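Local coordinates for protein phosphoribosyltransferase (Thermus thermophilus, PDB 1WD5) that is of unknown function but probably works as a glycosyltransferase of the phosphoribosyltransferase type, at residues D39-R43 and I202-W206; E48-L53 and R110-A116; E64-G68 and Y81-A86; M136-S141 and R165-A170. One frame throughout, in Å; residues are numbered along the deposited sequence.

Contact 1: residues D39-R43 and I202-W206; sequences DEVAR and ILLEW
The indole of W206 lies against the guanidinium group of R43, with CZ2 over the centre of that group and 4.0 Å from R43 CZ. The two planes are inclined at 50°, so this is an oblique overlap and not a flat stack. E205 CB sits at the edge of the guanidinium, 3.9 Å from R43 NH2.

What fixes the indole is its nitrogen. W206 NE1 donates to D39 OD1 at 2.7 Å, with the oxygen met almost end-on to its C-O bond. Because D39 OD1 lies close to the ring plane, the acid meets the indole rim and not its face; the carboxylate itself is turned 79° from the ring. With CG anti to the backbone N (chi1 -180°), D39 sends its carboxylate across to the C-terminal segment. The second oxygen works within helix 33-45, one turn on: R43 NE gives a 2.7 Å bond to D39 OD2, which it meets on the syn side. R7 also reaches D39 OD2 and binds E40 as well, which ties in the N-terminal helix 6-17.

Apolar atoms flank this polar pair. I202 CG2 touches D39 OD1 at 3.6 Å, and A42 CB meets the far end of the indole at W206 CH2, 4.0 Å away. L49 packs on D39, A42 and W206, so the chain end is applied to both helix 33-45 and strand 48-59 of the sheet. A buried carboxylate with an indole N-H on one oxygen and two arginines on the other is well compensated and would be expected to stay ionised.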
# COMPACT_ATOMS: atom_id res chain seq x y z
N ASP A 39 -3.11 -6.42 8.96
CA ASP A 39 -4.00 -7.35 9.63
C ASP A 39 -4.16 -6.98 11.10
O ASP A 39 -5.27 -7.02 11.64
CB ASP A 39 -3.45 -8.78 9.52
CG ASP A 39 -4.34 -9.80 10.21
OD1 ASP A 39 -5.40 -10.15 9.64
OD2 ASP A 39 -4.00 -10.24 11.32
N GLU A 40 -3.06 -6.62 11.76
CA GLU A 40 -3.12 -6.25 13.17
C GLU A 40 -3.96 -4.98 13.32
O GLU A 40 -4.76 -4.88 14.25
CB GLU A 40 -1.71 -6.02 13.72
CG GLU A 40 -1.62 -5.82 15.25
CD GLU A 40 -2.14 -7.01 16.05
OE1 GLU A 40 -2.01 -8.16 15.57
OE2 GLU A 40 -2.66 -6.80 17.16
N VAL A 41 -3.80 -4.03 12.41
CA VAL A 41 -4.57 -2.79 12.47
C VAL A 41 -6.05 -3.09 12.31
O VAL A 41 -6.88 -2.61 13.08
CB VAL A 41 -4.15 -1.80 11.36
CG1 VAL A 41 -5.15 -0.65 11.27
CG2 VAL A 41 -2.76 -1.24 11.66
N ALA A 42 -6.39 -3.89 11.30
CA ALA A 42 -7.77 -4.24 11.04
C ALA A 42 -8.42 -4.90 12.25
O ALA A 42 -9.57 -4.62 12.58
CB ALA A 42 -7.86 -5.17 9.82
N ARG A 43 -7.68 -5.77 12.93
CA ARG A 43 -8.22 -6.45 14.10
C ARG A 43 -8.42 -5.50 15.29
O ARG A 43 -9.38 -5.65 16.05
CB ARG A 43 -7.31 -7.62 14.51
CG ARG A 43 -7.27 -8.74 13.48
CD ARG A 43 -6.22 -9.81 13.79
NE ARG A 43 -6.25 -10.84 12.76
CZ ARG A 43 -7.21 -11.74 12.64
NH1 ARG A 43 -8.23 -11.75 13.50
NH2 ARG A 43 -7.20 -12.61 11.64
N ILE A 202 -3.01 -15.35 6.02
CA ILE A 202 -3.65 -14.20 6.64
C ILE A 202 -4.96 -13.85 5.92
O ILE A 202 -5.99 -13.66 6.57
CB ILE A 202 -2.72 -12.98 6.62
CG1 ILE A 202 -1.52 -13.24 7.53
CG2 ILE A 202 -3.48 -11.74 7.07
CD1 ILE A 202 -0.48 -12.15 7.50
N LEU A 203 -4.91 -13.80 4.60
CA LEU A 203 -6.08 -13.47 3.80
C LEU A 203 -7.25 -14.45 3.98
O LEU A 203 -8.42 -14.04 3.93
CB LEU A 203 -5.70 -13.40 2.31
CG LEU A 203 -4.80 -12.25 1.85
CD1 LEU A 203 -4.48 -12.40 0.37
CD2 LEU A 203 -5.50 -10.92 2.10
N LEU A 204 -6.94 -15.72 4.18
CA LEU A 204 -7.96 -16.76 4.35
C LEU A 204 -8.91 -16.50 5.51
O LEU A 204 -10.10 -16.81 5.43
CB LEU A 204 -7.29 -18.13 4.55
CG LEU A 204 -6.78 -18.84 3.29
CD1 LEU A 204 -5.85 -19.99 3.67
CD2 LEU A 204 -7.97 -19.37 2.49
N GLU A 205 -8.38 -15.94 6.60
CA GLU A 205 -9.19 -15.64 7.78
C GLU A 205 -10.25 -14.57 7.51
O GLU A 205 -11.20 -14.42 8.30
CB GLU A 205 -8.29 -15.16 8.93
CG GLU A 205 -7.56 -16.25 9.71
CD GLU A 205 -8.50 -17.17 10.48
OE1 GLU A 205 -9.19 -18.00 9.84
OE2 GLU A 205 -8.57 -17.06 11.72
N TRP A 206 -10.11 -13.84 6.41
CA TRP A 206 -11.07 -12.78 6.10
C TRP A 206 -12.08 -13.08 5.01
O TRP A 206 -12.86 -12.21 4.62
CB TRP A 206 -10.33 -11.47 5.77
CG TRP A 206 -9.48 -10.97 6.91
CD1 TRP A 206 -8.18 -11.31 7.18
CD2 TRP A 206 -9.89 -10.10 7.97
NE1 TRP A 206 -7.76 -10.70 8.35
CE2 TRP A 206 -8.79 -9.95 8.85
CE3 TRP A 206 -11.09 -9.42 8.26
CZ2 TRP A 206 -8.85 -9.16 10.00
CZ3 TRP A 206 -11.14 -8.63 9.41
CH2 TRP A 206 -10.03 -8.51 10.26

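Contact 2: residues E48-L53 and R110-A116; sequences ELDVVL and RRVRPKA
A salt-bridge network of E48, D50, R110 and R113 ties strand 48-59 to the end of helix 88-112 and the loop that follows. This strand runs parallel to strand 26-29, to which helix 33-45 connects it in a beta-alpha-beta crossover, as in the core of the phosphoribosyltransferase fold.

The charged pairs come first. R110 NH1 binds D50 OD1 at 2.9 Å, almost straight at 171° and on the syn lone pair of the oxygen. R113 NH2 bonds to E48 OE2 at 3.1 Å, with the donor above the carboxylate plane. D50 CG lies over one face of the R113 guanidinium; the ion pair of D50 OD1 with R113 NE is long (3.7 Å), and no N-H points at the oxygen. Outside the segments, R110 NE pairs with E72 and E48 OE1 with R121.

Hydrogen bonds that involve the backbone complete the join. R113 NH2 donates to L49 O at 2.8 Å, while A116 N donates to D50 OD2 at 3.1 Å from above the carboxylate plane. The arginines also brace their own loop: R110 NH1 reaches R113 O at 3.0 Å, and R113 NH1 reaches P114 O. The bends at chi2 and chi3 (63° and 107°) place the R113 guanidinium where NH2 meets E48 and L49 O while NH1 meets P114 O. A leucine here would probably leave E48 without this charged mate and L49 O and P114 O without their donor.

L53 CD1 comes obliquely against the R110 guanidinium. A single water donates to E48 OE2 and accepts from R113 NH1, at 2.8 and 2.9 Å.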
# COMPACT_ATOMS: atom_id res chain seq x y z
N GLU A 48 -11.89 -4.28 8.25
CA GLU A 48 -11.78 -5.41 7.34
C GLU A 48 -10.44 -5.40 6.60
O GLU A 48 -10.05 -4.39 6.02
CB GLU A 48 -12.94 -5.36 6.34
CG GLU A 48 -12.83 -6.34 5.18
CD GLU A 48 -14.11 -6.43 4.38
OE1 GLU A 48 -14.75 -5.38 4.16
OE2 GLU A 48 -14.47 -7.55 3.96
N LEU A 49 -9.73 -6.52 6.63
CA LEU A 49 -8.42 -6.62 5.99
C LEU A 49 -8.45 -7.14 4.56
O LEU A 49 -9.19 -8.07 4.23
CB LEU A 49 -7.50 -7.50 6.84
CG LEU A 49 -6.06 -7.80 6.40
CD1 LEU A 49 -6.04 -8.83 5.29
CD2 LEU A 49 -5.37 -6.51 5.97
N ASP A 50 -7.65 -6.52 3.70
CA ASP A 50 -7.52 -6.95 2.32
C ASP A 50 -6.16 -6.47 1.83
O ASP A 50 -5.45 -5.75 2.54
CB ASP A 50 -8.63 -6.37 1.43
CG ASP A 50 -8.69 -7.04 0.06
OD1 ASP A 50 -7.99 -8.05 -0.15
OD2 ASP A 50 -9.45 -6.56 -0.81
N VAL A 51 -5.79 -6.88 0.63
CA VAL A 51 -4.51 -6.50 0.08
C VAL A 51 -4.74 -5.56 -1.10
O VAL A 51 -5.77 -5.64 -1.77
CB VAL A 51 -3.75 -7.74 -0.41
CG1 VAL A 51 -4.58 -8.46 -1.48
CG2 VAL A 51 -2.40 -7.35 -0.96
N VAL A 52 -3.80 -4.65 -1.32
CA VAL A 52 -3.90 -3.73 -2.45
C VAL A 52 -2.89 -4.27 -3.44
O VAL A 52 -1.72 -4.47 -3.10
CB VAL A 52 -3.59 -2.26 -2.05
CG1 VAL A 52 -2.22 -2.16 -1.41
CG2 VAL A 52 -3.68 -1.38 -3.28
N LEU A 53 -3.36 -4.53 -4.65
CA LEU A 53 -2.52 -5.10 -5.70
C LEU A 53 -2.37 -4.13 -6.86
O LEU A 53 -3.29 -3.96 -7.67
CB LEU A 53 -3.15 -6.41 -6.17
CG LEU A 53 -3.21 -7.48 -5.07
CD1 LEU A 53 -4.26 -8.55 -5.38
CD2 LEU A 53 -1.83 -8.10 -4.91
N ARG A 110 -6.57 -13.71 -4.73
CA ARG A 110 -8.01 -13.60 -4.92
C ARG A 110 -8.72 -14.94 -4.81
O ARG A 110 -9.93 -14.98 -4.59
CB ARG A 110 -8.33 -12.93 -6.26
CG ARG A 110 -7.97 -11.45 -6.29
CD ARG A 110 -8.60 -10.71 -5.12
NE ARG A 110 -8.11 -9.35 -4.94
CZ ARG A 110 -8.03 -8.74 -3.76
NH1 ARG A 110 -8.43 -9.38 -2.67
NH2 ARG A 110 -7.59 -7.49 -3.67
N ARG A 111 -7.98 -16.03 -4.96
CA ARG A 111 -8.58 -17.35 -4.84
C ARG A 111 -8.95 -17.63 -3.38
O ARG A 111 -9.90 -18.36 -3.10
CB ARG A 111 -7.63 -18.42 -5.36
CG ARG A 111 -8.18 -19.83 -5.32
CD ARG A 111 -7.39 -20.71 -6.27
NE ARG A 111 -7.50 -20.22 -7.63
CZ ARG A 111 -6.47 -20.08 -8.47
NH1 ARG A 111 -5.25 -20.41 -8.07
NH2 ARG A 111 -6.66 -19.61 -9.69
N VAL A 112 -8.19 -17.06 -2.44
CA VAL A 112 -8.45 -17.26 -1.02
C VAL A 112 -9.24 -16.13 -0.35
O VAL A 112 -9.82 -16.33 0.71
CB VAL A 112 -7.14 -17.48 -0.22
CG1 VAL A 112 -6.40 -18.69 -0.76
CG2 VAL A 112 -6.26 -16.25 -0.32
N ARG A 113 -9.26 -14.95 -0.97
CA ARG A 113 -10.01 -13.81 -0.42
C ARG A 113 -10.35 -12.83 -1.54
O ARG A 113 -9.46 -12.19 -2.12
CB ARG A 113 -9.20 -13.15 0.72
CG ARG A 113 -8.92 -11.64 0.62
CD ARG A 113 -10.17 -10.78 0.64
NE ARG A 113 -10.39 -10.04 1.88
CZ ARG A 113 -11.56 -9.48 2.18
NH1 ARG A 113 -12.57 -9.59 1.33
NH2 ARG A 113 -11.73 -8.82 3.32
N PRO A 114 -11.64 -12.71 -1.87
CA PRO A 114 -12.13 -11.81 -2.93
C PRO A 114 -11.93 -10.35 -2.58
O PRO A 114 -11.91 -9.98 -1.41
CB PRO A 114 -13.60 -12.18 -3.05
CG PRO A 114 -13.96 -12.52 -1.63
CD PRO A 114 -12.78 -13.38 -1.21
N LYS A 115 -11.77 -9.52 -3.60
CA LYS A 115 -11.56 -8.09 -3.38
C LYS A 115 -12.72 -7.47 -2.62
O LYS A 115 -13.88 -7.57 -3.04
CB LYS A 115 -11.39 -7.37 -4.72
CG LYS A 115 -11.18 -5.87 -4.57
CD LYS A 115 -10.95 -5.19 -5.90
CE LYS A 115 -10.68 -3.71 -5.69
NZ LYS A 115 -10.42 -2.99 -6.96
N ALA A 116 -12.42 -6.83 -1.50
CA ALA A 116 -13.44 -6.19 -0.68
C ALA A 116 -13.81 -4.85 -1.31
O ALA A 116 -12.98 -4.19 -1.93
CB ALA A 116 -12.93 -5.97 0.74
O HOH W 1 -15.36 -9.33 1.92

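Contact 3: residues E64-G68 and Y81-A86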
# COMPACT_ATOMS: atom_id res chain seq x y z
N GLU A 64 12.35 4.76 -11.96
CA GLU A 64 12.03 5.30 -10.65
C GLU A 64 11.06 6.48 -10.69
O GLU A 64 10.51 6.87 -9.66
CB GLU A 64 13.31 5.72 -9.91
CG GLU A 64 14.24 4.55 -9.59
CD GLU A 64 13.49 3.32 -9.11
OE1 GLU A 64 12.92 2.59 -9.95
OE2 GLU A 64 13.46 3.08 -7.88
N PHE A 65 10.85 7.04 -11.87
CA PHE A 65 9.92 8.15 -12.00
C PHE A 65 8.58 7.65 -12.52
O PHE A 65 8.48 7.19 -13.66
CB PHE A 65 10.47 9.23 -12.94
CG PHE A 65 9.62 10.46 -13.01
CD1 PHE A 65 9.30 11.17 -11.85
CD2 PHE A 65 9.11 10.90 -14.22
CE1 PHE A 65 8.49 12.30 -11.90
CE2 PHE A 65 8.30 12.04 -14.29
CZ PHE A 65 7.99 12.74 -13.13
N ALA A 66 7.57 7.76 -11.67
CA ALA A 66 6.22 7.29 -11.99
C ALA A 66 5.40 8.20 -12.89
O ALA A 66 5.33 9.41 -12.67
CB ALA A 66 5.45 7.04 -10.69
N LEU A 67 4.79 7.62 -13.92
CA LEU A 67 3.93 8.37 -14.83
C LEU A 67 2.50 7.88 -14.62
O LEU A 67 1.55 8.46 -15.16
CB LEU A 67 4.35 8.15 -16.29
CG LEU A 67 5.73 8.66 -16.72
CD1 LEU A 67 5.90 8.47 -18.22
CD2 LEU A 67 5.87 10.13 -16.35
N GLY A 68 2.35 6.82 -13.84
CA GLY A 68 1.03 6.27 -13.57
C GLY A 68 1.08 4.96 -12.80
O GLY A 68 2.10 4.64 -12.19
N TYR A 81 0.57 14.59 -15.89
CA TYR A 81 1.72 14.93 -16.72
C TYR A 81 2.31 13.78 -17.53
O TYR A 81 3.31 13.96 -18.22
CB TYR A 81 2.80 15.53 -15.82
CG TYR A 81 3.06 14.70 -14.58
CD1 TYR A 81 3.86 13.56 -14.64
CD2 TYR A 81 2.51 15.06 -13.35
CE1 TYR A 81 4.10 12.79 -13.50
CE2 TYR A 81 2.74 14.29 -12.20
CZ TYR A 81 3.54 13.16 -12.28
OH TYR A 81 3.79 12.41 -11.16
N ALA A 82 1.69 12.61 -17.45
CA ALA A 82 2.20 11.44 -18.17
C ALA A 82 2.54 11.68 -19.63
O ALA A 82 3.65 11.37 -20.08
CB ALA A 82 1.19 10.29 -18.06
N LEU A 83 1.60 12.23 -20.39
CA LEU A 83 1.84 12.47 -21.81
C LEU A 83 2.92 13.51 -22.10
O LEU A 83 3.36 13.65 -23.24
CB LEU A 83 0.53 12.86 -22.50
CG LEU A 83 -0.51 11.74 -22.50
CD1 LEU A 83 -1.82 12.24 -23.10
CD2 LEU A 83 0.03 10.56 -23.30
N ARG A 84 3.34 14.25 -21.08
CA ARG A 84 4.39 15.25 -21.27
C ARG A 84 5.76 14.60 -21.17
O ARG A 84 6.77 15.21 -21.53
CB ARG A 84 4.26 16.38 -20.24
CG ARG A 84 3.10 17.33 -20.52
CD ARG A 84 3.30 18.68 -19.85
NE ARG A 84 2.98 18.66 -18.43
CZ ARG A 84 1.75 18.70 -17.93
NH1 ARG A 84 0.70 18.77 -18.73
NH2 ARG A 84 1.57 18.68 -16.62
N TYR A 85 5.79 13.35 -20.71
CA TYR A 85 7.04 12.61 -20.57
C TYR A 85 7.13 11.40 -21.50
O TYR A 85 8.20 10.83 -21.68
CB TYR A 85 7.23 12.12 -19.14
CG TYR A 85 7.62 13.18 -18.14
CD1 TYR A 85 6.65 13.88 -17.43
CD2 TYR A 85 8.96 13.46 -17.90
CE1 TYR A 85 7.01 14.85 -16.49
CE2 TYR A 85 9.33 14.42 -16.96
CZ TYR A 85 8.35 15.11 -16.26
OH TYR A 85 8.71 16.04 -15.32
N ALA A 86 6.00 11.01 -22.07
CA ALA A 86 5.98 9.84 -22.95
C ALA A 86 4.78 9.86 -23.86
O ALA A 86 3.81 10.58 -23.61
CB ALA A 86 5.98 8.56 -22.10
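A chi1 of -175° sets the F65 ring opposite its backbone N and extends it to the two tyrosines of segment 81-86, while a chi1 of 49° at Y81 holds that ring between its own N and carbonyl carbon, within reach of strand 66-71. The three rings form an aromatic cluster. F65 turns its edge to the face of Y85: F65 CE2 stands over the ring centre, 3.6 Å from Y85 CZ, with planes at 61°. Against Y81 the same phenyl runs nearly parallel but slides so far aside that the rings hardly overlap, and the touch is F65 CZ to Y81 CE1 at 3.9 Å. The rim of Y81 also meets the backbone, Y81 CE1 lying 3.7 Å from A66 O.

Strands 48-59, 66-71 and 76-78 form an antiparallel meander at one margin of the mixed sheet, and the short helix 82-85 follows it. L67 and G68 both face V57, a classic beta bulge in strand 66-71.

L67 packs against Y85 and A86 with its two methyls. L67 CD2 meets Y85 CB at 3.7 Å, and L67 CD1 meets A86 CB at 3.9 Å, with L91 of helix 88-112 also touching the leucine side chain. No hydrogen bond crosses between the segments: A82 CB meets L67 O at 3.4 Å simply in van der Waals contact.

Contact 4: residues M136-S141 and R165-A170; sequences MEAALS and RLKARA
R169 extends across the side of helix 134-144 with the face of its guanidinium over L140 CB, 4.1 Å from R169 NH2, and with its edge turned to S141. There R169 NH2 donates to S141 OG at 2.8 Å, with an N-H...O angle of 161° and the oxygen close to the guanidinium plane. R169 NH1 reaches two oxygens of E137, both by weak bonds: E137 O at 3.3 Å and E137 OE1 at 3.4 Å, the second within a salt bridge. Carboxylate and guanidinium planes stand 70° apart, so the two groups do not meet as a flat, doubly bonded pair. A bend at chi3 (62°) turns the guanidinium to the helix with its two amino nitrogens spread along it, NH1 at E137 and NH2 at S141. A methionine in place of R169 would probably leave E137 without this counter-charge and S141 OG without its donor, with the helices held mainly by apolar contacts.

E137 reaches the other way too. Its OE2 rests 3.4 Å from R165 CD, against the aliphatic part of that side chain. To one side of these polar groups L166 CD2 fits among three residues of the facing helix: it touches the CG of selenomethionine M136 and that of E137, each at 3.7 Å, and L140 CD1.

M136 and L140 also pack on strands 122-126 and 150-155. Helix 134-144 connects those two parallel strands, and helix 160-167 leads from 150-155 to the outermost strand 171-174, so this contact joins the helices of two successive beta-alpha-beta units.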
# COMPACT_ATOMS: atom_id res chain seq x y z
N MSE A 136 3.60 3.01 -2.49
CA MSE A 136 2.46 3.63 -1.84
C MSE A 136 1.77 4.64 -2.75
O MSE A 136 0.55 4.72 -2.78
CB MSE A 136 2.88 4.32 -0.53
CG MSE A 136 1.71 4.85 0.28
SE MSE A 136 0.61 3.53 0.86
CE MSE A 136 1.58 2.87 2.20
N GLU A 137 2.56 5.41 -3.51
CA GLU A 137 1.98 6.39 -4.42
C GLU A 137 1.16 5.69 -5.50
O GLU A 137 0.09 6.16 -5.88
CB GLU A 137 3.07 7.25 -5.08
CG GLU A 137 3.69 8.29 -4.14
CD GLU A 137 4.34 9.44 -4.90
OE1 GLU A 137 3.62 10.13 -5.65
OE2 GLU A 137 5.57 9.65 -4.75
N ALA A 138 1.66 4.56 -5.98
CA ALA A 138 0.93 3.81 -7.00
C ALA A 138 -0.37 3.31 -6.39
O ALA A 138 -1.42 3.33 -7.03
CB ALA A 138 1.77 2.62 -7.48
N ALA A 139 -0.30 2.86 -5.14
CA ALA A 139 -1.49 2.37 -4.45
C ALA A 139 -2.52 3.48 -4.34
O ALA A 139 -3.71 3.25 -4.57
CB ALA A 139 -1.12 1.86 -3.05
N LEU A 140 -2.07 4.68 -3.98
CA LEU A 140 -2.97 5.82 -3.86
C LEU A 140 -3.64 6.15 -5.18
O LEU A 140 -4.85 6.37 -5.23
CB LEU A 140 -2.19 7.06 -3.37
CG LEU A 140 -1.87 7.16 -1.88
CD1 LEU A 140 -1.00 8.39 -1.63
CD2 LEU A 140 -3.16 7.26 -1.07
N SER A 141 -2.86 6.17 -6.25
CA SER A 141 -3.40 6.49 -7.57
C SER A 141 -4.56 5.57 -7.96
O SER A 141 -5.57 6.04 -8.47
CB SER A 141 -2.30 6.41 -8.63
OG SER A 141 -1.38 7.47 -8.45
N ARG A 165 6.17 13.44 -0.11
CA ARG A 165 5.53 12.98 -1.34
C ARG A 165 4.10 12.52 -1.10
O ARG A 165 3.19 12.83 -1.87
CB ARG A 165 6.32 11.83 -1.98
CG ARG A 165 7.75 12.17 -2.37
CD ARG A 165 8.33 11.10 -3.28
NE ARG A 165 9.73 11.36 -3.61
CZ ARG A 165 10.77 10.96 -2.88
NH1 ARG A 165 10.59 10.27 -1.76
NH2 ARG A 165 12.01 11.26 -3.28
N LEU A 166 3.90 11.76 -0.02
CA LEU A 166 2.58 11.24 0.31
C LEU A 166 1.65 12.27 0.92
O LEU A 166 0.47 12.35 0.57
CB LEU A 166 2.72 10.05 1.25
CG LEU A 166 3.54 8.89 0.68
CD1 LEU A 166 3.80 7.84 1.74
CD2 LEU A 166 2.79 8.29 -0.50
N LYS A 167 2.18 13.07 1.85
CA LYS A 167 1.38 14.09 2.52
C LYS A 167 0.83 15.10 1.50
O LYS A 167 -0.18 15.75 1.74
CB LYS A 167 2.24 14.79 3.57
CG LYS A 167 1.46 15.58 4.61
CD LYS A 167 2.37 15.99 5.75
CE LYS A 167 1.64 16.87 6.75
NZ LYS A 167 2.54 17.26 7.87
N ALA A 168 1.50 15.21 0.36
CA ALA A 168 1.06 16.12 -0.68
C ALA A 168 -0.22 15.61 -1.32
O ALA A 168 -0.96 16.37 -1.94
CB ALA A 168 2.15 16.25 -1.75
N ARG A 169 -0.50 14.32 -1.15
CA ARG A 169 -1.68 13.71 -1.75
C ARG A 169 -2.74 13.17 -0.79
O ARG A 169 -3.89 13.00 -1.17
CB ARG A 169 -1.24 12.59 -2.69
CG ARG A 169 -0.28 13.02 -3.79
CD ARG A 169 0.16 11.83 -4.65
NE ARG A 169 -0.96 11.20 -5.34
CZ ARG A 169 -0.88 10.07 -6.03
NH1 ARG A 169 0.28 9.43 -6.13
NH2 ARG A 169 -1.95 9.58 -6.63
N ALA A 170 -2.36 12.90 0.46
CA ALA A 170 -3.33 12.37 1.40
C ALA A 170 -2.92 12.56 2.84
O ALA A 170 -1.79 12.91 3.13
CB ALA A 170 -3.55 10.88 1.12

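How the contacts relate
Contacts 1 and 2 form one continuous patch, their centres 10 Å apart: L49 CB packs 3.4 Å from W206 CE2, while L203 and L204 meet R113 and V112, so the chain end covers helix 33-45 and the salt-bridged strand together. Contact 2 also touches contact 4, where V52 CG2 packs 4.1 Å from A139 CB. Contact 3 stands apart on the antiparallel meander, about 35 Å from contact 1 between centres, yet its nearest atoms come within about 5 Å of contact 4. Helix 134-144 of contact 4 follows the D127 loop, whose sequence resembles the motif that binds phosphoribosyl pyrophosphate in type I relatives; M136 of contact 4 touches D127, which places contact 4 beside that probable site.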